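Local coordinates for putative endo-1,4-beta-xylanase (Bacteroides thetaiotaomicron VPI-5482, PDB 5MSX), which probably hydrolyses O-glycosidic bonds in plant pectin as a family 43 glycoside hydrolase, most likely as an arabinofuranosidase, at residues 213-218 against 242-247; 261-266 against 270-275; 293-296 against 300-303. All blocks are in the same frame, centred on the assembly; numbering follows the deposited sequence.

Contact 1. Residues 213-218 against 242-247; sequences YLYTIG and EQDIIS. With EDO (1,2-ethanediol), chain B.
Leu-214 and Ile-246 meet through their outermost methyl groups: CD2 of Leu-214 lies 3.5 Å from CD1 of Ile-246, and the two side chains cross at about a right angle. Their CA atoms are 8.8 Å apart, because strand 224-230 runs between the two backbones; both side chains also lie on Tyr-227 of that strand. Ile-246 spans the distance by placing CG1 between its backbone N and carbonyl carbon (chi1 63°) and then extending fully to CD1 (chi2 -173°). A long branched residue suits this place, since a single methyl at its end makes the apolar touch. Leu-214 offers one prong of its fork, CD2, with the branch carbon CG 3.7 Å from that same CD1.

The neighbouring residue Tyr-215 makes a polar link instead. A chi1 of 62° sets its CG between backbone N and carbonyl carbon, and the long phenol carries the hydroxyl to a water. Its OH is 4.3 Å from OD2 of Asp-244, too far for a direct bond; the water accepts a hydrogen bond from Tyr-215 OH at 2.7 Å and donates one to Asp-244 OD2 at 2.6 Å. The other carboxylate oxygen, OD1, forms a salt bridge with Arg-195, so different partners hold the two oxygens of this buried acid and fix its rotation; the arginine would probably favour its charged form. Ile-245 N donates to an ethanediol, probably from crystallisation.

At the end of the short strand, Ile-246 and Ser-247 both face Tyr-225, a classic beta bulge. Segment 213-218 also borders the predicted catalytic region, for Thr-216 OG1 bonds the backbone N of Glu-200, the predicted proton donor. The whole is a four-stranded antiparallel sheet, with 245-247 as an outermost strand, characteristic of a blade in the five-bladed beta-propeller of family 43.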
ATOM      1  N   TYR C 213     -17.278 -18.177   8.258  1.00 13.95           N
ATOM      2  CA  TYR C 213     -18.134 -17.007   8.274  1.00 13.93           C
ATOM      3  C   TYR C 213     -19.202 -17.178   9.358  1.00 14.36           C
ATOM      4  O   TYR C 213     -20.120 -17.974   9.213  1.00 13.57           O
ATOM      5  CB  TYR C 213     -18.813 -16.790   6.901  1.00 14.06           C
ATOM      6  CG  TYR C 213     -19.713 -15.609   6.925  1.00 13.33           C
ATOM      7  CD1 TYR C 213     -19.183 -14.351   6.986  1.00 13.39           C
ATOM      8  CD2 TYR C 213     -21.102 -15.748   6.949  1.00 13.72           C
ATOM      9  CE1 TYR C 213     -19.985 -13.247   7.103  1.00 14.10           C
ATOM     10  CE2 TYR C 213     -21.928 -14.638   7.042  1.00 13.26           C
ATOM     11  CZ  TYR C 213     -21.367 -13.391   7.137  1.00 13.98           C
ATOM     12  OH  TYR C 213     -22.124 -12.248   7.212  1.00 13.75           O
ATOM     13  N   LEU C 214     -19.069 -16.402  10.422  1.00 14.84           N
ATOM     14  CA  LEU C 214     -20.001 -16.397  11.549  1.00 15.41           C
ATOM     15  C   LEU C 214     -20.842 -15.147  11.439  1.00 14.80           C
ATOM     16  O   LEU C 214     -20.303 -14.069  11.168  1.00 15.88           O
ATOM     17  CB  LEU C 214     -19.233 -16.347  12.899  1.00 15.81           C
ATOM     18  CG  LEU C 214     -18.491 -17.596  13.402  1.00 16.15           C
ATOM     19  CD1 LEU C 214     -17.463 -18.115  12.424  1.00 16.31           C
ATOM     20  CD2 LEU C 214     -17.826 -17.257  14.729  1.00 16.52           C
ATOM     21  N   TYR C 215     -22.139 -15.286  11.698  1.00 14.25           N
ATOM     22  CA  TYR C 215     -23.091 -14.202  11.531  1.00 14.84           C
ATOM     23  C   TYR C 215     -24.142 -14.261  12.658  1.00 14.31           C
ATOM     24  O   TYR C 215     -24.507 -15.343  13.120  1.00 13.48           O
ATOM     25  CB  TYR C 215     -23.715 -14.311  10.130  1.00 15.40           C
ATOM     26  CG  TYR C 215     -24.504 -15.585   9.873  1.00 16.47           C
ATOM     27  CD1 TYR C 215     -23.870 -16.762   9.504  1.00 16.80           C
ATOM     28  CD2 TYR C 215     -25.889 -15.604   9.999  1.00 17.57           C
ATOM     29  CE1 TYR C 215     -24.588 -17.930   9.304  1.00 17.40           C
ATOM     30  CE2 TYR C 215     -26.625 -16.772   9.784  1.00 18.37           C
ATOM     31  CZ  TYR C 215     -25.980 -17.921   9.442  1.00 18.18           C
ATOM     32  OH  TYR C 215     -26.718 -19.069   9.254  1.00 18.01           O
ATOM     33  N   THR C 216     -24.598 -13.111  13.126  1.00 14.05           N
ATOM     34  CA  THR C 216     -25.654 -13.087  14.154  1.00 14.36           C
ATOM     35  C   THR C 216     -27.020 -13.305  13.570  1.00 15.30           C
ATOM     36  O   THR C 216     -27.258 -13.043  12.377  1.00 15.16           O
ATOM     37  CB  THR C 216     -25.715 -11.773  14.993  1.00 14.42           C
ATOM     38  OG1 THR C 216     -26.250 -10.664  14.218  1.00 13.50           O
ATOM     39  CG2 THR C 216     -24.371 -11.458  15.565  1.00 14.63           C
ATOM     40  N   ILE C 217     -27.876 -13.863  14.422  1.00 16.24           N
ATOM     41  CA  ILE C 217     -29.305 -14.015  14.221  0.50 17.65           C
ATOM     42  C   ILE C 217     -30.014 -13.477  15.496  1.00 18.47           C
ATOM     43  O   ILE C 217     -29.479 -13.617  16.594  1.00 17.81           O
ATOM     44  CB  ILE C 217     -29.593 -15.512  13.990  0.50 18.39           C
ATOM     45  CG1 ILE C 217     -29.123 -15.932  12.591  0.50 19.12           C
ATOM     46  CG2 ILE C 217     -31.043 -15.875  14.196  0.50 18.93           C
ATOM     47  CD1 ILE C 217     -29.522 -14.979  11.482  0.50 18.94           C
ATOM     48  N   GLY C 218     -31.206 -12.886  15.348  1.00 20.30           N
ATOM     49  CA  GLY C 218     -31.961 -12.342  16.485  1.00 18.94           C
ATOM     50  C   GLY C 218     -31.367 -11.056  17.006  1.00 19.99           C
ATOM     51  O   GLY C 218     -30.557 -10.394  16.350  1.00 20.19           O
ATOM     52  N   GLU C 242     -24.643 -29.341  10.286  1.00 27.91           N
ATOM     53  CA  GLU C 242     -25.897 -29.568  11.034  1.00 29.16           C
ATOM     54  C   GLU C 242     -25.939 -28.785  12.349  1.00 29.33           C
ATOM     55  O   GLU C 242     -26.953 -28.171  12.692  1.00 30.93           O
ATOM     56  CB  GLU C 242     -26.091 -31.069  11.323  1.00 30.03           C
ATOM     57  N   GLN C 243     -24.822 -28.784  13.064  1.00 28.00           N
ATOM     58  CA  GLN C 243     -24.682 -28.098  14.341  1.00 28.42           C
ATOM     59  C   GLN C 243     -24.084 -26.701  14.067  1.00 27.20           C
ATOM     60  O   GLN C 243     -22.905 -26.422  14.360  1.00 28.14           O
ATOM     61  CB  GLN C 243     -23.780 -28.971  15.220  1.00 30.93           C
ATOM     62  CG  GLN C 243     -23.611 -28.563  16.658  1.00 32.35           C
ATOM     63  CD  GLN C 243     -22.773 -29.593  17.436  1.00 33.31           C
ATOM     64  OE1 GLN C 243     -21.641 -29.899  17.061  1.00 34.87           O
ATOM     65  NE2 GLN C 243     -23.323 -30.112  18.521  1.00 32.07           N
ATOM     66  N   ASP C 244     -24.902 -25.835  13.468  1.00 24.77           N
ATOM     67  CA  ASP C 244     -24.480 -24.500  13.004  1.00 24.07           C
ATOM     68  C   ASP C 244     -24.690 -23.333  14.019  1.00 22.80           C
ATOM     69  O   ASP C 244     -24.212 -22.230  13.780  1.00 21.76           O
ATOM     70  CB  ASP C 244     -25.118 -24.167  11.626  1.00 24.31           C
ATOM     71  CG  ASP C 244     -26.639 -23.881  11.710  1.00 25.19           C
ATOM     72  OD1 ASP C 244     -27.314 -24.464  12.595  1.00 24.99           O
ATOM     73  OD2 ASP C 244     -27.145 -23.058  10.907  1.00 23.59           O
ATOM     74  N   ILE C 245     -25.383 -23.570  15.134  1.00 21.30           N
ATOM     75  CA  ILE C 245     -25.567 -22.544  16.158  1.00 22.06           C
ATOM     76  C   ILE C 245     -24.436 -22.670  17.174  1.00 21.54           C
ATOM     77  O   ILE C 245     -24.344 -23.640  17.898  1.00 20.29           O
ATOM     78  CB  ILE C 245     -26.910 -22.655  16.882  1.00 22.97           C
ATOM     79  CG1 ILE C 245     -28.082 -22.469  15.897  1.00 26.00           C
ATOM     80  CG2 ILE C 245     -27.003 -21.628  17.996  1.00 23.64           C
ATOM     81  CD1 ILE C 245     -28.414 -21.048  15.519  1.00 28.60           C
ATOM     82  N   ILE C 246     -23.584 -21.667  17.231  1.00 21.53           N
ATOM     83  CA  ILE C 246     -22.422 -21.758  18.089  1.00 22.99           C
ATOM     84  C   ILE C 246     -22.518 -20.958  19.385  1.00 20.24           C
ATOM     85  O   ILE C 246     -21.767 -21.244  20.275  1.00 19.75           O
ATOM     86  CB  ILE C 246     -21.106 -21.516  17.347  1.00 25.64           C
ATOM     87  CG1 ILE C 246     -21.031 -20.119  16.765  1.00 27.30           C
ATOM     88  CG2 ILE C 246     -20.925 -22.568  16.250  1.00 28.85           C
ATOM     89  CD1 ILE C 246     -19.821 -19.927  15.882  1.00 29.50           C
ATOM     90  N   SER C 247     -23.414 -19.979  19.483  1.00 18.44           N
ATOM     91  CA  SER C 247     -23.686 -19.297  20.747  1.00 18.53           C
ATOM     92  C   SER C 247     -25.151 -19.018  20.841  1.00 18.29           C
ATOM     93  O   SER C 247     -25.775 -18.666  19.844  1.00 19.65           O
ATOM     94  CB  SER C 247     -22.881 -18.009  20.922  1.00 18.95           C
ATOM     95  OG  SER C 247     -23.338 -16.962  20.098  1.00 18.80           O
TER
HETATM   96  C1  EDO B 509     -29.124 -26.868  16.000  1.00 42.67           C
HETATM   97  O1  EDO B 509     -28.536 -28.153  16.175  1.00 44.98           O
HETATM   98  C2  EDO B 509     -28.111 -25.990  15.308  1.00 41.44           C
HETATM   99  O2  EDO B 509     -26.874 -25.928  16.036  1.00 39.28           O
HETATM  100  O   HOH W   1     -25.569 -21.544   9.500  1.00 23.80           O

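Contact 2. Residues 261-266 against 270-275; sequences GCVFHP and DNYYFA. With EDO (1,2-ethanediol), chain D; EDO (1,2-ethanediol), chain V.
This is a beta hairpin within a propeller blade, its strands 261-264 and 272-275 running antiparallel at 173°. Two hydrogen-bonded pairs hold it. Cys-262 N and O bond Ala-275 O and N, the latter at 2.9 Å, and Phe-264 does likewise with Tyr-273, whose N reaches Phe-264 O at 2.8 Å. Between them Val-263 and Phe-274 form a non-hydrogen-bonded pair. Gly-261 directly follows His-260, a calcium-binding residue, and its CA lies 3.2 Å from Ala-275 O, so close that a CB here would clash.

Aromatic residues suit the far end, where flat faces can receive CH groups. Tyr-273 CB sits over the Phe-264 ring, 3.9 Å from its centroid, while the two rings, nearly parallel, are slid apart and barely overlap. His-265 places its CB squarely above the Tyr-272 ring, 3.9 Å from the centroid, and the imidazole lies alongside, its CG turned between backbone N and carbonyl carbon (chi1 69°). Pro-266 CD closes on the edge of Tyr-273, 3.8 Å from CE2. In this crystal Tyr-273 OH donates to O2 of an ethanediol at 2.6 Å.

Backbone bonds thus fix the register, while CH-pi contacts pack the side chains near the turn.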
ATOM      1  N   GLY C 261     -19.639 -10.017  18.777  1.00 13.83           N
ATOM      2  CA  GLY C 261     -18.285  -9.944  19.302  1.00 14.74           C
ATOM      3  C   GLY C 261     -17.242 -10.266  18.262  1.00 15.32           C
ATOM      4  O   GLY C 261     -17.310  -9.748  17.150  1.00 15.37           O
ATOM      5  N   CYS C 262     -16.260 -11.093  18.613  1.00 16.01           N
ATOM      6  CA  CYS C 262     -15.195 -11.429  17.663  1.00 15.94           C
ATOM      7  C   CYS C 262     -14.625 -12.793  18.005  1.00 16.15           C
ATOM      8  O   CYS C 262     -14.989 -13.394  19.036  1.00 15.59           O
ATOM      9  CB  CYS C 262     -14.082 -10.394  17.685  1.00 16.46           C
ATOM     10  SG  CYS C 262     -13.214 -10.362  19.272  1.00 20.38           S
ATOM     11  N   VAL C 263     -13.749 -13.257  17.123  1.00 16.12           N
ATOM     12  CA  VAL C 263     -12.852 -14.390  17.335  1.00 16.79           C
ATOM     13  C   VAL C 263     -11.405 -13.920  17.228  1.00 17.65           C
ATOM     14  O   VAL C 263     -11.056 -13.096  16.388  1.00 16.89           O
ATOM     15  CB  VAL C 263     -13.140 -15.577  16.359  1.00 15.87           C
ATOM     16  CG1 VAL C 263     -12.065 -16.673  16.430  1.00 15.59           C
ATOM     17  CG2 VAL C 263     -14.505 -16.179  16.684  1.00 16.05           C
ATOM     18  N   PHE C 264     -10.560 -14.438  18.112  1.00 18.67           N
ATOM     19  CA  PHE C 264      -9.144 -14.152  18.065  1.00 20.08           C
ATOM     20  C   PHE C 264      -8.314 -15.330  18.609  1.00 19.63           C
ATOM     21  O   PHE C 264      -8.819 -16.186  19.327  1.00 18.80           O
ATOM     22  CB  PHE C 264      -8.814 -12.844  18.822  1.00 20.66           C
ATOM     23  CG  PHE C 264      -8.898 -12.973  20.306  1.00 22.12           C
ATOM     24  CD1 PHE C 264     -10.102 -12.836  20.954  1.00 24.15           C
ATOM     25  CD2 PHE C 264      -7.756 -13.280  21.053  1.00 24.66           C
ATOM     26  CE1 PHE C 264     -10.186 -12.978  22.343  1.00 26.12           C
ATOM     27  CE2 PHE C 264      -7.816 -13.444  22.433  1.00 24.75           C
ATOM     28  CZ  PHE C 264      -9.031 -13.291  23.082  1.00 25.89           C
ATOM     29  N   HIS C 265      -7.037 -15.333  18.244  1.00 21.60           N
ATOM     30  CA  HIS C 265      -6.064 -16.232  18.800  1.00 24.97           C
ATOM     31  C   HIS C 265      -4.786 -15.443  19.053  1.00 24.95           C
ATOM     32  O   HIS C 265      -4.390 -14.669  18.208  1.00 24.89           O
ATOM     33  CB  HIS C 265      -5.827 -17.440  17.868  1.00 26.95           C
ATOM     34  CG  HIS C 265      -5.139 -17.122  16.581  1.00 28.15           C
ATOM     35  ND1 HIS C 265      -3.772 -17.232  16.422  1.00 32.39           N
ATOM     36  CD2 HIS C 265      -5.627 -16.795  15.362  1.00 30.23           C
ATOM     37  CE1 HIS C 265      -3.442 -16.942  15.175  1.00 29.83           C
ATOM     38  NE2 HIS C 265      -4.550 -16.675  14.511  1.00 31.17           N
ATOM     39  N   PRO C 266      -4.165 -15.617  20.230  1.00 26.20           N
ATOM     40  CA  PRO C 266      -2.852 -14.999  20.464  1.00 29.29           C
ATOM     41  C   PRO C 266      -1.841 -15.440  19.399  1.00 30.24           C
ATOM     42  O   PRO C 266      -1.822 -16.605  19.023  1.00 28.23           O
ATOM     43  CB  PRO C 266      -2.442 -15.534  21.840  1.00 27.35           C
ATOM     44  CG  PRO C 266      -3.735 -15.852  22.515  1.00 28.69           C
ATOM     45  CD  PRO C 266      -4.681 -16.288  21.430  1.00 27.21           C
ATOM     46  N   ASP C 270      -2.473 -21.951  18.516  1.00 28.96           N
ATOM     47  CA  ASP C 270      -3.749 -22.453  17.978  1.00 27.80           C
ATOM     48  C   ASP C 270      -4.872 -22.362  19.024  1.00 26.36           C
ATOM     49  O   ASP C 270      -5.825 -23.137  18.984  1.00 26.73           O
ATOM     50  CB  ASP C 270      -3.602 -23.907  17.503  1.00 28.78           C
ATOM     51  CG  ASP C 270      -4.813 -24.389  16.669  1.00 30.27           C
ATOM     52  OD1 ASP C 270      -5.178 -23.695  15.702  1.00 33.96           O
ATOM     53  OD2 ASP C 270      -5.399 -25.460  16.967  1.00 30.70           O
ATOM     54  N   ASN C 271      -4.763 -21.429  19.969  1.00 24.32           N
ATOM     55  CA  ASN C 271      -5.762 -21.304  21.015  1.00 24.39           C
ATOM     56  C   ASN C 271      -6.687 -20.223  20.551  1.00 21.73           C
ATOM     57  O   ASN C 271      -6.284 -19.063  20.484  1.00 21.19           O
ATOM     58  CB  ASN C 271      -5.119 -20.950  22.355  1.00 25.93           C
ATOM     59  CG  ASN C 271      -4.069 -21.962  22.780  1.00 28.79           C
ATOM     60  OD1 ASN C 271      -3.000 -21.586  23.262  1.00 33.23           O
ATOM     61  ND2 ASN C 271      -4.359 -23.248  22.593  1.00 27.98           N
ATOM     62  N   TYR C 272      -7.898 -20.605  20.163  1.00 19.71           N
ATOM     63  CA  TYR C 272      -8.888 -19.621  19.719  1.00 18.89           C
ATOM     64  C   TYR C 272      -9.841 -19.292  20.878  1.00 17.80           C
ATOM     65  O   TYR C 272     -10.094 -20.136  21.746  1.00 15.89           O
ATOM     66  CB  TYR C 272      -9.655 -20.146  18.503  1.00 18.62           C
ATOM     67  CG  TYR C 272      -8.887 -20.063  17.225  1.00 18.51           C
ATOM     68  CD1 TYR C 272      -7.785 -20.886  16.996  1.00 18.97           C
ATOM     69  CD2 TYR C 272      -9.211 -19.125  16.255  1.00 18.29           C
ATOM     70  CE1 TYR C 272      -7.061 -20.807  15.817  1.00 18.23           C
ATOM     71  CE2 TYR C 272      -8.485 -19.035  15.078  1.00 17.86           C
ATOM     72  CZ  TYR C 272      -7.417 -19.871  14.870  1.00 17.99           C
ATOM     73  OH  TYR C 272      -6.691 -19.773  13.713  1.00 19.27           O
ATOM     74  N   TYR C 273     -10.328 -18.048  20.863  1.00 17.71           N
ATOM     75  CA  TYR C 273     -11.265 -17.501  21.848  1.00 17.91           C
ATOM     76  C   TYR C 273     -12.399 -16.779  21.128  1.00 17.20           C
ATOM     77  O   TYR C 273     -12.213 -16.243  20.044  1.00 16.72           O
ATOM     78  CB  TYR C 273     -10.546 -16.518  22.799  1.00 19.03           C
ATOM     79  CG  TYR C 273      -9.465 -17.209  23.578  1.00 20.78           C
ATOM     80  CD1 TYR C 273      -9.742 -17.879  24.773  1.00 21.37           C
ATOM     81  CD2 TYR C 273      -8.177 -17.273  23.068  1.00 22.79           C
ATOM     82  CE1 TYR C 273      -8.739 -18.561  25.457  1.00 22.85           C
ATOM     83  CE2 TYR C 273      -7.165 -17.935  23.747  1.00 23.84           C
ATOM     84  CZ  TYR C 273      -7.450 -18.578  24.928  1.00 23.79           C
ATOM     85  OH  TYR C 273      -6.426 -19.251  25.545  1.00 27.20           O
ATOM     86  N   PHE C 274     -13.553 -16.784  21.771  1.00 17.20           N
ATOM     87  CA  PHE C 274     -14.796 -16.157  21.300  1.00 17.27           C
ATOM     88  C   PHE C 274     -15.175 -15.087  22.333  1.00 16.72           C
ATOM     89  O   PHE C 274     -15.328 -15.395  23.520  1.00 16.13           O
ATOM     90  CB  PHE C 274     -15.887 -17.233  21.189  1.00 16.83           C
ATOM     91  CG  PHE C 274     -17.244 -16.706  20.849  1.00 17.40           C
ATOM     92  CD1 PHE C 274     -17.503 -16.141  19.578  1.00 18.11           C
ATOM     93  CD2 PHE C 274     -18.285 -16.781  21.770  1.00 16.58           C
ATOM     94  CE1 PHE C 274     -18.769 -15.681  19.250  1.00 18.36           C
ATOM     95  CE2 PHE C 274     -19.565 -16.316  21.444  1.00 17.20           C
ATOM     96  CZ  PHE C 274     -19.811 -15.765  20.200  1.00 17.46           C
ATOM     97  N   ALA C 275     -15.286 -13.841  21.893  1.00 15.72           N
ATOM     98  CA  ALA C 275     -15.744 -12.748  22.744  1.00 15.75           C
ATOM     99  C   ALA C 275     -17.123 -12.406  22.309  1.00 16.67           C
ATOM    100  O   ALA C 275     -17.400 -12.408  21.108  1.00 18.25           O
ATOM    101  CB  ALA C 275     -14.870 -11.551  22.571  1.00 15.83           C
TER
HETATM  102  C1  EDO D 513      -1.737 -18.586  25.830  1.00 52.58           C
HETATM  103  O1  EDO D 513      -2.011 -17.549  24.864  1.00 49.67           O
HETATM  104  C2  EDO D 513      -3.016 -19.376  26.099  1.00 50.53           C
HETATM  105  O2  EDO D 513      -3.861 -19.339  24.926  1.00 46.25           O
HETATM  106  C1  EDO V 504      -6.420 -11.897  15.631  1.00 33.81           C
HETATM  107  O1  EDO V 504      -6.560 -13.277  16.018  1.00 33.89           O
HETATM  108  C2  EDO V 504      -5.158 -11.290  16.207  1.00 32.98           C
HETATM  109  O2  EDO V 504      -4.925 -11.736  17.549  1.00 31.42           O

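Contact 3. Residues 293-296 against 300-303; sequences LKFN and TIRP. With EDO (1,2-ethanediol), chain E.
Thr-300 meets Asn-296 twice, by backbone and by side chain. Its carbonyl O accepts from Asn-296 N at 2.9 Å, and its OG1 accepts from Asn-296 ND2, also at 2.9 Å, along a nearly straight line (173°) in the plane of the amide. The same hydroxyl also bonds Asp-298 OD1, its strongest polar partner, which ties it to the turn between the segments.

Ile-301 follows, its backbone bridged to that of Phe-295 while its side chain turns to the apolar interior. The two branches divide the work: CG2 packs 3.7 Å from Leu-293 CD1, and CG1 lies equally near Phe-295 CE2, the ring and the isoleucine pointing the same way. A beta-branched residue suits a place with an apolar neighbour for each branch.

Arg-302 turns back to the polar side. Its N donates to Lys-294 O at 2.8 Å, and its chain bends at chi3 (51°), which brings NH1 to Asn-296 OD1 at 3.0 Å. The bond uses an in-plane lone pair of that oxygen and runs in the plane of the guanidinium, whose plane stands 73° from the amide. With an alanine in place of Asn-296, the Thr-300 hydroxyl and the Arg-302 guanidinium would probably lose their amide mate, and the arginine end would be freer to swing. An ethanediol, probably from the crystallisation liquor, bridges Lys-294 N and Arg-302 O.

Asparagine thus works as a two-sided connector: nitrogen gives, oxygen receives, which fixes how the amide is flipped, and directional bonds, one from a normally charged guanidinium, close this partly exposed loop.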
ATOM      1  N   LEU C 293     -12.865 -21.201  22.236  1.00 19.58           N
ATOM      2  CA  LEU C 293     -13.493 -21.680  21.031  1.00 20.76           C
ATOM      3  C   LEU C 293     -12.666 -22.889  20.561  1.00 20.50           C
ATOM      4  O   LEU C 293     -11.443 -22.804  20.391  1.00 18.45           O
ATOM      5  CB  LEU C 293     -13.532 -20.584  19.961  1.00 22.50           C
ATOM      6  CG  LEU C 293     -14.240 -21.041  18.664  1.00 24.77           C
ATOM      7  CD1 LEU C 293     -15.651 -20.520  18.650  1.00 26.46           C
ATOM      8  CD2 LEU C 293     -13.522 -20.569  17.444  1.00 26.19           C
ATOM      9  N   LYS C 294     -13.364 -24.005  20.354  1.00 21.53           N
ATOM     10  CA  LYS C 294     -12.735 -25.277  19.990  1.00 22.14           C
ATOM     11  C   LYS C 294     -13.354 -25.824  18.715  1.00 20.73           C
ATOM     12  O   LYS C 294     -14.487 -25.477  18.325  1.00 17.71           O
ATOM     13  CB  LYS C 294     -12.875 -26.305  21.115  1.00 24.08           C
ATOM     14  CG  LYS C 294     -12.122 -25.904  22.376  1.00 27.89           C
ATOM     15  CD  LYS C 294     -12.143 -27.012  23.412  1.00 31.63           C
ATOM     16  CE  LYS C 294     -11.511 -26.547  24.711  1.00 36.64           C
ATOM     17  NZ  LYS C 294     -11.046 -27.714  25.509  1.00 39.29           N
ATOM     18  N   PHE C 295     -12.572 -26.681  18.069  1.00 19.66           N
ATOM     19  CA  PHE C 295     -12.929 -27.279  16.798  1.00 19.56           C
ATOM     20  C   PHE C 295     -12.878 -28.802  16.939  1.00 19.50           C
ATOM     21  O   PHE C 295     -12.051 -29.347  17.686  1.00 22.06           O
ATOM     22  CB  PHE C 295     -11.954 -26.839  15.688  1.00 17.90           C
ATOM     23  CG  PHE C 295     -11.884 -25.349  15.488  1.00 17.42           C
ATOM     24  CD1 PHE C 295     -11.048 -24.571  16.272  1.00 17.31           C
ATOM     25  CD2 PHE C 295     -12.645 -24.728  14.510  1.00 17.31           C
ATOM     26  CE1 PHE C 295     -10.997 -23.187  16.113  1.00 18.23           C
ATOM     27  CE2 PHE C 295     -12.592 -23.353  14.324  1.00 17.61           C
ATOM     28  CZ  PHE C 295     -11.774 -22.575  15.136  1.00 18.14           C
ATOM     29  N   ASN C 296     -13.748 -29.472  16.197  1.00 20.17           N
ATOM     30  CA  ASN C 296     -13.651 -30.910  15.990  1.00 18.97           C
ATOM     31  C   ASN C 296     -12.641 -31.166  14.892  1.00 19.95           C
ATOM     32  O   ASN C 296     -12.209 -30.224  14.178  1.00 18.88           O
ATOM     33  CB  ASN C 296     -14.980 -31.460  15.590  1.00 19.39           C
ATOM     34  CG  ASN C 296     -16.039 -31.227  16.631  1.00 19.58           C
ATOM     35  OD1 ASN C 296     -15.874 -31.610  17.793  1.00 18.63           O
ATOM     36  ND2 ASN C 296     -17.159 -30.633  16.218  1.00 19.67           N
ATOM     37  N   THR C 300     -15.239 -28.501  12.008  1.00 21.73           N
ATOM     38  CA  THR C 300     -16.475 -27.872  12.501  1.00 22.02           C
ATOM     39  C   THR C 300     -16.208 -27.209  13.853  1.00 21.05           C
ATOM     40  O   THR C 300     -15.369 -27.698  14.614  1.00 22.14           O
ATOM     41  CB  THR C 300     -17.682 -28.825  12.673  1.00 20.86           C
ATOM     42  OG1 THR C 300     -17.288 -29.974  13.407  1.00 20.92           O
ATOM     43  CG2 THR C 300     -18.283 -29.196  11.339  1.00 20.29           C
ATOM     44  N   ILE C 301     -16.903 -26.101  14.124  1.00 19.25           N
ATOM     45  CA  ILE C 301     -16.780 -25.380  15.401  1.00 18.52           C
ATOM     46  C   ILE C 301     -17.653 -26.060  16.446  1.00 17.75           C
ATOM     47  O   ILE C 301     -18.834 -26.357  16.183  1.00 16.09           O
ATOM     48  CB  ILE C 301     -17.209 -23.896  15.273  1.00 18.25           C
ATOM     49  CG1 ILE C 301     -16.290 -23.142  14.311  1.00 19.07           C
ATOM     50  CG2 ILE C 301     -17.214 -23.210  16.630  1.00 17.94           C
ATOM     51  CD1 ILE C 301     -16.812 -21.779  13.888  1.00 19.35           C
ATOM     52  N   ARG C 302     -17.092 -26.303  17.629  1.00 18.66           N
ATOM     53  CA  ARG C 302     -17.892 -26.845  18.728  1.00 20.55           C
ATOM     54  C   ARG C 302     -18.707 -25.712  19.345  1.00 21.12           C
ATOM     55  O   ARG C 302     -18.137 -24.657  19.642  1.00 21.71           O
ATOM     56  CB  ARG C 302     -17.006 -27.496  19.788  1.00 22.39           C
ATOM     57  CG  ARG C 302     -16.173 -28.678  19.248  1.00 22.36           C
ATOM     58  CD  ARG C 302     -15.398 -29.434  20.341  1.00 23.08           C
ATOM     59  NE  ARG C 302     -16.270 -29.805  21.461  1.00 23.63           N
ATOM     60  CZ  ARG C 302     -17.238 -30.704  21.413  1.00 25.02           C
ATOM     61  NH1 ARG C 302     -17.476 -31.418  20.306  1.00 25.64           N
ATOM     62  NH2 ARG C 302     -17.977 -30.908  22.492  1.00 26.22           N
ATOM     63  N   PRO C 303     -20.031 -25.907  19.532  1.00 20.77           N
ATOM     64  CA  PRO C 303     -20.818 -24.829  20.171  1.00 20.85           C
ATOM     65  C   PRO C 303     -20.150 -24.372  21.464  1.00 21.45           C
ATOM     66  O   PRO C 303     -19.672 -25.202  22.246  1.00 19.68           O
ATOM     67  CB  PRO C 303     -22.181 -25.488  20.420  1.00 21.22           C
ATOM     68  CG  PRO C 303     -22.299 -26.486  19.323  1.00 21.12           C
ATOM     69  CD  PRO C 303     -20.898 -27.005  19.070  1.00 20.47           C
TER
HETATM   70  C1  EDO E 512     -15.809 -24.902  22.422  1.00 26.31           C
HETATM   71  O1  EDO E 512     -16.300 -23.971  21.430  1.00 22.39           O
HETATM   72  C2  EDO E 512     -16.333 -24.787  23.843  1.00 25.97           C
HETATM   73  O2  EDO E 512     -16.109 -23.460  24.416  1.00 24.53           O

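Contacts 1 and 2 are buried, whereas contact 3 lies partly at the surface. Contact 1 reaches across an intervening strand with methyl groups and a water, contact 2 joins adjacent strands by backbone bonds and aromatic packing, and contact 3 closes an irregular loop largely through polar bonds. Contact 3 begins where the sheet of contact 2 ends, since Tyr-272 pairs with Leu-293 at the end of strand 287-293. The apolar side of contact 3 adjoins contact 1, where Ile-301 packs on both Leu-214 and Ile-246. Leu-214 also touches Val-263 of contact 2, so one leucine of contact 1 touches both of the others and knits neighbouring sheets together.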